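PDB 6SMO: Ketoacyl_synth_N domain-containing protein, which is probably a ketoacyl-synthase-like protein of 3-oxoacyl-[acyl-carrier-protein] synthase type, and contributes to a pocket that holds a dodecanal-based pentaketone chain. Local coordinates for residues Glu263-Leu268 and Gln351-Arg356; Phe277-Ile282 and Thr301-Leu306. All coordinates share one frame; numbering follows the deposited sequence.

Interaction 1. Residues Glu263-Leu268 and Gln351-Arg356; sequences EYTAEL and QIIIQR
Q355 turns its CG to the side opposite the backbone N (chi1 -166°) and runs out extended from strand 351-356 to T265, whose OG1 stands beside its own backbone N. The two side chains cross at about a right angle. T265 OG1 donates to Q355 OE1 at 3.2 Å, meeting a lone pair in the carbonyl plane at a C=O...donor angle of 141°. The methyl T265 CG2 rests 3.5 Å from the same Q355 OE1, and the amide's other end, Q355 NE2, has a weak bond to E286. At the far end of the strand Q351 brings NE2 to L268 O at 3.3 Å; this bond is weak and bent, with 129° at the hydrogen. Between these polar pairs lies I353. I353 CG2 is 4.0 Å from L268 CD1, and I353 CD1 is 3.8 Å from L268 C. F277 and A365, on the strands flanking 351-356, also touch T265. Alternate residues Q351, I353 and Q355 thus present one strand face to the short, weakly bonded helix at about 263-266 and the turn after it, while I352 and I354 face helix 319-329, consistent with the layered alpha/beta architecture of the thiolase fold.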
loop_
_atom_site.group_PDB
_atom_site.type_symbol
_atom_site.label_atom_id
_atom_site.label_comp_id
_atom_site.label_asym_id
_atom_site.label_seq_id
_atom_site.Cartn_x
_atom_site.Cartn_y
_atom_site.Cartn_z
ATOM N N GLU C 263 -21.420 -12.167 -16.721
ATOM C CA GLU C 263 -22.042 -11.534 -17.918
ATOM C C GLU C 263 -21.354 -10.198 -18.234
ATOM O O GLU C 263 -21.423 -9.773 -19.403
ATOM C CB GLU C 263 -23.544 -11.332 -17.712
ATOM C CG GLU C 263 -24.334 -12.629 -17.707
ATOM C CD GLU C 263 -25.841 -12.463 -17.791
ATOM O OE1 GLU C 263 -26.323 -11.322 -17.633
ATOM O OE2 GLU C 263 -26.531 -13.477 -18.020
ATOM N N TYR C 264 -20.727 -9.557 -17.240
ATOM C CA TYR C 264 -19.950 -8.300 -17.410
ATOM C C TYR C 264 -18.628 -8.599 -18.130
ATOM O O TYR C 264 -18.124 -7.704 -18.836
ATOM C CB TYR C 264 -19.721 -7.603 -16.065
ATOM C CG TYR C 264 -20.933 -6.891 -15.521
ATOM C CD1 TYR C 264 -21.219 -5.585 -15.887
ATOM C CD2 TYR C 264 -21.803 -7.522 -14.646
ATOM C CE1 TYR C 264 -22.333 -4.923 -15.396
ATOM C CE2 TYR C 264 -22.921 -6.875 -14.145
ATOM C CZ TYR C 264 -23.187 -5.570 -14.521
ATOM O OH TYR C 264 -24.287 -4.925 -14.033
ATOM N N THR C 265 -18.085 -9.810 -17.958
ATOM C CA THR C 265 -16.881 -10.304 -18.682
ATOM C C THR C 265 -17.243 -10.552 -20.153
ATOM O O THR C 265 -16.368 -10.341 -21.014
ATOM C CB THR C 265 -16.301 -11.571 -18.036
ATOM O OG1 THR C 265 -16.238 -11.376 -16.623
ATOM C CG2 THR C 265 -14.924 -11.917 -18.559
ATOM N N ALA C 266 -18.480 -10.987 -20.421
ATOM C CA ALA C 266 -19.010 -11.276 -21.776
ATOM C C ALA C 266 -19.186 -9.973 -22.569
ATOM O O ALA C 266 -19.121 -10.035 -23.812
ATOM C CB ALA C 266 -20.309 -12.040 -21.673
ATOM N N GLU C 267 -19.402 -8.846 -21.881
ATOM C CA GLU C 267 -19.578 -7.501 -22.499
ATOM C C GLU C 267 -18.258 -7.024 -23.122
ATOM O O GLU C 267 -18.327 -6.234 -24.085
ATOM C CB GLU C 267 -20.091 -6.486 -21.471
ATOM C CG GLU C 267 -21.605 -6.444 -21.365
ATOM C CD GLU C 267 -22.147 -5.581 -20.237
ATOM O OE1 GLU C 267 -23.303 -5.808 -19.828
ATOM O OE2 GLU C 267 -21.414 -4.683 -19.772
ATOM N N LEU C 268 -17.112 -7.478 -22.600
ATOM C CA LEU C 268 -15.755 -7.089 -23.085
ATOM C C LEU C 268 -15.560 -7.534 -24.542
ATOM O O LEU C 268 -14.812 -6.847 -25.264
ATOM C CB LEU C 268 -14.675 -7.711 -22.189
ATOM C CG LEU C 268 -14.460 -7.057 -20.823
ATOM C CD1 LEU C 268 -13.410 -7.816 -20.026
ATOM C CD2 LEU C 268 -14.054 -5.596 -20.965
ATOM N N GLN C 351 -8.318 -10.088 -30.627
ATOM C CA GLN C 351 -8.675 -9.694 -29.235
ATOM C C GLN C 351 -8.473 -10.889 -28.295
ATOM O O GLN C 351 -9.011 -11.970 -28.595
ATOM C CB GLN C 351 -10.121 -9.201 -29.166
ATOM C CG GLN C 351 -10.481 -8.548 -27.837
ATOM C CD GLN C 351 -11.889 -8.009 -27.813
ATOM O OE1 GLN C 351 -12.809 -8.586 -28.391
ATOM N NE2 GLN C 351 -12.073 -6.891 -27.131
ATOM N N ILE C 352 -7.729 -10.690 -27.201
ATOM C CA ILE C 352 -7.559 -11.685 -26.099
ATOM C C ILE C 352 -8.118 -11.072 -24.810
ATOM O O ILE C 352 -7.675 -9.967 -24.439
ATOM C CB ILE C 352 -6.085 -12.113 -25.945
ATOM C CG1 ILE C 352 -5.548 -12.755 -27.227
ATOM C CG2 ILE C 352 -5.915 -13.033 -24.743
ATOM C CD1 ILE C 352 -4.053 -12.981 -27.230
ATOM N N ILE C 353 -9.061 -11.771 -24.168
ATOM C CA ILE C 353 -9.709 -11.362 -22.886
ATOM C C ILE C 353 -9.289 -12.358 -21.800
ATOM O O ILE C 353 -9.537 -13.567 -21.977
ATOM C CB ILE C 353 -11.240 -11.278 -23.052
ATOM C CG1 ILE C 353 -11.629 -10.161 -24.025
ATOM C CG2 ILE C 353 -11.935 -11.110 -21.707
ATOM C CD1 ILE C 353 -12.969 -10.360 -24.683
ATOM N N ILE C 354 -8.671 -11.857 -20.727
ATOM C CA ILE C 354 -8.143 -12.661 -19.584
ATOM C C ILE C 354 -9.056 -12.439 -18.375
ATOM O O ILE C 354 -9.407 -11.273 -18.114
ATOM C CB ILE C 354 -6.683 -12.272 -19.278
ATOM C CG1 ILE C 354 -5.808 -12.328 -20.532
ATOM C CG2 ILE C 354 -6.115 -13.134 -18.159
ATOM C CD1 ILE C 354 -4.751 -11.255 -20.584
ATOM N N GLN C 355 -9.417 -13.518 -17.674
ATOM C CA GLN C 355 -10.266 -13.483 -16.453
ATOM C C GLN C 355 -9.489 -14.080 -15.276
ATOM O O GLN C 355 -8.766 -15.076 -15.481
ATOM C CB GLN C 355 -11.572 -14.249 -16.672
ATOM C CG GLN C 355 -12.623 -13.965 -15.606
ATOM C CD GLN C 355 -13.891 -14.755 -15.811
ATOM O OE1 GLN C 355 -14.978 -14.196 -15.946
ATOM N NE2 GLN C 355 -13.762 -16.072 -15.837
ATOM N N ARG C 356 -9.638 -13.472 -14.095
ATOM C CA ARG C 356 -9.147 -13.996 -12.793
ATOM C C ARG C 356 -10.193 -13.693 -11.716
ATOM O O ARG C 356 -10.951 -12.718 -11.885
ATOM C CB ARG C 356 -7.799 -13.368 -12.421
ATOM C CG ARG C 356 -6.588 -14.129 -12.943
ATOM C CD ARG C 356 -5.578 -14.387 -11.843
ATOM N NE ARG C 356 -6.087 -15.335 -10.859
ATOM C CZ ARG C 356 -5.528 -15.596 -9.679
ATOM N NH1 ARG C 356 -6.084 -16.483 -8.870
ATOM N NH2 ARG C 356 -4.424 -14.971 -9.303
#

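Interaction 2. Residues Phe277-Ile282 and Thr301-Leu306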
loop_
_atom_site.group_PDB
_atom_site.type_symbol
_atom_site.label_atom_id
_atom_site.label_comp_id
_atom_site.label_asym_id
_atom_site.label_seq_id
_atom_site.Cartn_x
_atom_site.Cartn_y
_atom_site.Cartn_z
ATOM N N PHE C 277 -10.316 -16.657 -25.090
ATOM C CA PHE C 277 -10.610 -16.438 -23.649
ATOM C C PHE C 277 -9.597 -17.209 -22.796
ATOM O O PHE C 277 -9.654 -18.455 -22.772
ATOM C CB PHE C 277 -12.043 -16.860 -23.317
ATOM C CG PHE C 277 -12.459 -16.564 -21.898
ATOM C CD1 PHE C 277 -12.757 -15.269 -21.503
ATOM C CD2 PHE C 277 -12.539 -17.577 -20.954
ATOM C CE1 PHE C 277 -13.133 -14.995 -20.197
ATOM C CE2 PHE C 277 -12.916 -17.300 -19.648
ATOM C CZ PHE C 277 -13.212 -16.010 -19.272
ATOM N N ILE C 278 -8.694 -16.484 -22.125
ATOM C CA ILE C 278 -7.757 -17.038 -21.103
ATOM C C ILE C 278 -8.488 -17.041 -19.755
ATOM O O ILE C 278 -8.960 -15.967 -19.338
ATOM C CB ILE C 278 -6.437 -16.240 -21.060
ATOM C CG1 ILE C 278 -5.671 -16.361 -22.381
ATOM C CG2 ILE C 278 -5.583 -16.669 -19.874
ATOM C CD1 ILE C 278 -4.521 -15.389 -22.530
ATOM N N MET C 279 -8.568 -18.207 -19.107
ATOM C CA MET C 279 -9.383 -18.434 -17.882
ATOM C C MET C 279 -8.478 -18.431 -16.645
ATOM O O MET C 279 -7.242 -18.517 -16.810
ATOM C CB MET C 279 -10.166 -19.752 -17.967
ATOM C CG MET C 279 -9.316 -20.993 -18.193
ATOM S SD MET C 279 -10.322 -22.441 -18.617
ATOM C CE MET C 279 -10.852 -22.971 -16.989
ATOM N N ASP C 280 -9.086 -18.304 -15.459
ATOM C CA ASP C 280 -8.408 -18.291 -14.133
ATOM C C ASP C 280 -7.669 -19.621 -13.940
ATOM O O ASP C 280 -6.452 -19.586 -13.675
ATOM C CB ASP C 280 -9.416 -18.025 -13.010
ATOM C CG ASP C 280 -8.804 -17.927 -11.623
ATOM O OD1 ASP C 280 -7.762 -17.258 -11.487
ATOM O OD2 ASP C 280 -9.376 -18.519 -10.687
ATOM N N GLY C 281 -8.388 -20.741 -14.066
ATOM C CA GLY C 281 -7.824 -22.105 -14.084
ATOM C C GLY C 281 -7.461 -22.621 -12.701
ATOM O O GLY C 281 -6.699 -23.605 -12.633
ATOM N N ILE C 282 -7.984 -21.996 -11.639
ATOM C CA ILE C 282 -7.761 -22.409 -10.220
ATOM C C ILE C 282 -8.840 -23.428 -9.830
ATOM O O ILE C 282 -8.473 -24.503 -9.315
ATOM C CB ILE C 282 -7.762 -21.191 -9.273
ATOM C CG1 ILE C 282 -6.686 -20.166 -9.644
ATOM C CG2 ILE C 282 -7.641 -21.630 -7.819
ATOM C CD1 ILE C 282 -5.262 -20.657 -9.478
ATOM N N THR C 301 -16.349 -18.394 -28.457
ATOM C CA THR C 301 -14.890 -18.137 -28.321
ATOM C C THR C 301 -14.168 -19.448 -27.984
ATOM O O THR C 301 -14.855 -20.436 -27.653
ATOM C CB THR C 301 -14.629 -17.049 -27.270
ATOM O OG1 THR C 301 -13.219 -16.853 -27.160
ATOM C CG2 THR C 301 -15.202 -17.382 -25.908
ATOM N N SER C 302 -12.835 -19.441 -28.075
ATOM C CA SER C 302 -11.938 -20.578 -27.737
ATOM C C SER C 302 -11.447 -20.431 -26.292
ATOM O O SER C 302 -11.047 -19.310 -25.917
ATOM C CB SER C 302 -10.784 -20.659 -28.704
ATOM O OG SER C 302 -9.999 -21.816 -28.461
ATOM N N PHE C 303 -11.484 -21.522 -25.519
ATOM C CA PHE C 303 -11.018 -21.593 -24.108
ATOM C C PHE C 303 -9.596 -22.162 -24.070
ATOM O O PHE C 303 -9.390 -23.295 -24.553
ATOM C CB PHE C 303 -11.971 -22.442 -23.261
ATOM C CG PHE C 303 -13.187 -21.707 -22.759
ATOM C CD1 PHE C 303 -14.209 -21.348 -23.626
ATOM C CD2 PHE C 303 -13.314 -21.375 -21.418
ATOM C CE1 PHE C 303 -15.326 -20.670 -23.164
ATOM C CE2 PHE C 303 -14.434 -20.698 -20.957
ATOM C CZ PHE C 303 -15.437 -20.347 -21.831
ATOM N N ILE C 304 -8.651 -21.392 -23.520
ATOM C CA ILE C 304 -7.224 -21.791 -23.323
ATOM C C ILE C 304 -6.849 -21.537 -21.858
ATOM O O ILE C 304 -6.880 -20.365 -21.435
ATOM C CB ILE C 304 -6.304 -21.044 -24.312
ATOM C CG1 ILE C 304 -6.451 -21.603 -25.730
ATOM C CG2 ILE C 304 -4.854 -21.074 -23.845
ATOM C CD1 ILE C 304 -5.861 -20.727 -26.813
ATOM N N ASN C 305 -6.516 -22.604 -21.123
ATOM C CA ASN C 305 -6.104 -22.566 -19.694
ATOM C C ASN C 305 -4.574 -22.648 -19.619
ATOM O O ASN C 305 -4.018 -23.659 -20.095
ATOM C CB ASN C 305 -6.760 -23.697 -18.896
ATOM C CG ASN C 305 -6.577 -23.560 -17.399
ATOM O OD1 ASN C 305 -5.996 -22.589 -16.921
ATOM N ND2 ASN C 305 -7.070 -24.533 -16.648
ATOM N N LEU C 306 -3.928 -21.628 -19.041
ATOM C CA LEU C 306 -2.447 -21.543 -18.891
ATOM C C LEU C 306 -2.032 -21.865 -17.448
ATOM O O LEU C 306 -0.813 -21.876 -17.189
ATOM C CB LEU C 306 -1.973 -20.138 -19.276
ATOM C CG LEU C 306 -2.328 -19.658 -20.684
ATOM C CD1 LEU C 306 -1.712 -18.293 -20.950
ATOM C CD2 LEU C 306 -1.880 -20.653 -21.745
#
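F277 and F303 are paired through both backbone and side chain. Two backbone hydrogen bonds join the strands in parallel: F277 N to S302 O at 2.9 Å and I304 N to F277 O at 3.2 Å. F277 thus gives its N-H and its C=O to the two residues that flank F303, the usual parallel pattern. Beyond them, I278 CA makes a CH...O contact of 3.5 Å with I304 O. Among the aromatic contacts, the F277 and F303 side chains lie side by side, pointing the same way, with ring planes at 58°; F277 CD2 comes over one face of F303, 3.7 Å from F303 CE2. F294 meets the F277 ring edge-to-face. In the apolar group, M279 SD sits at the edge of the F303 ring, near its plane, 4.2 Å from F303 CD2. M279 CG packs 3.8 Å from N305 CB, and I278 CG2 lies 4.3 Å from L306 CD1. The polar end of N305 lies against G281, with N305 OD1 3.4 Å from G281 CA, while that oxygen accepts a hydrogen bond from R307 N, capping the turn into helix 307-310. The chemistry implies a join set in register by two backbone hydrogen bonds and supported by aromatic, sulfur and aliphatic packing.

How the interactions relate
The two contacts, with centres 11 Å apart, share one sheet in which strand 275-278 runs between strands 302-304 and 351-356, parallel to both. Along the chain, helix 263-266 comes first, then strand 275-278, helix 286-296 and strand 302-304, and finally strand 351-356, so both segments of interaction 2 fall between those of interaction 1. The contacts meet directly: R356 NE forms a salt bridge with D280 OD1 at 2.6 Å, Q355 N probably bonds to I278 O, and I352 packs on I278. Interaction 2 builds a beta-alpha-beta unit at the sheet's end, and interaction 1 packs the helix at about 263-266 against one face of the neighbouring strand 351-356.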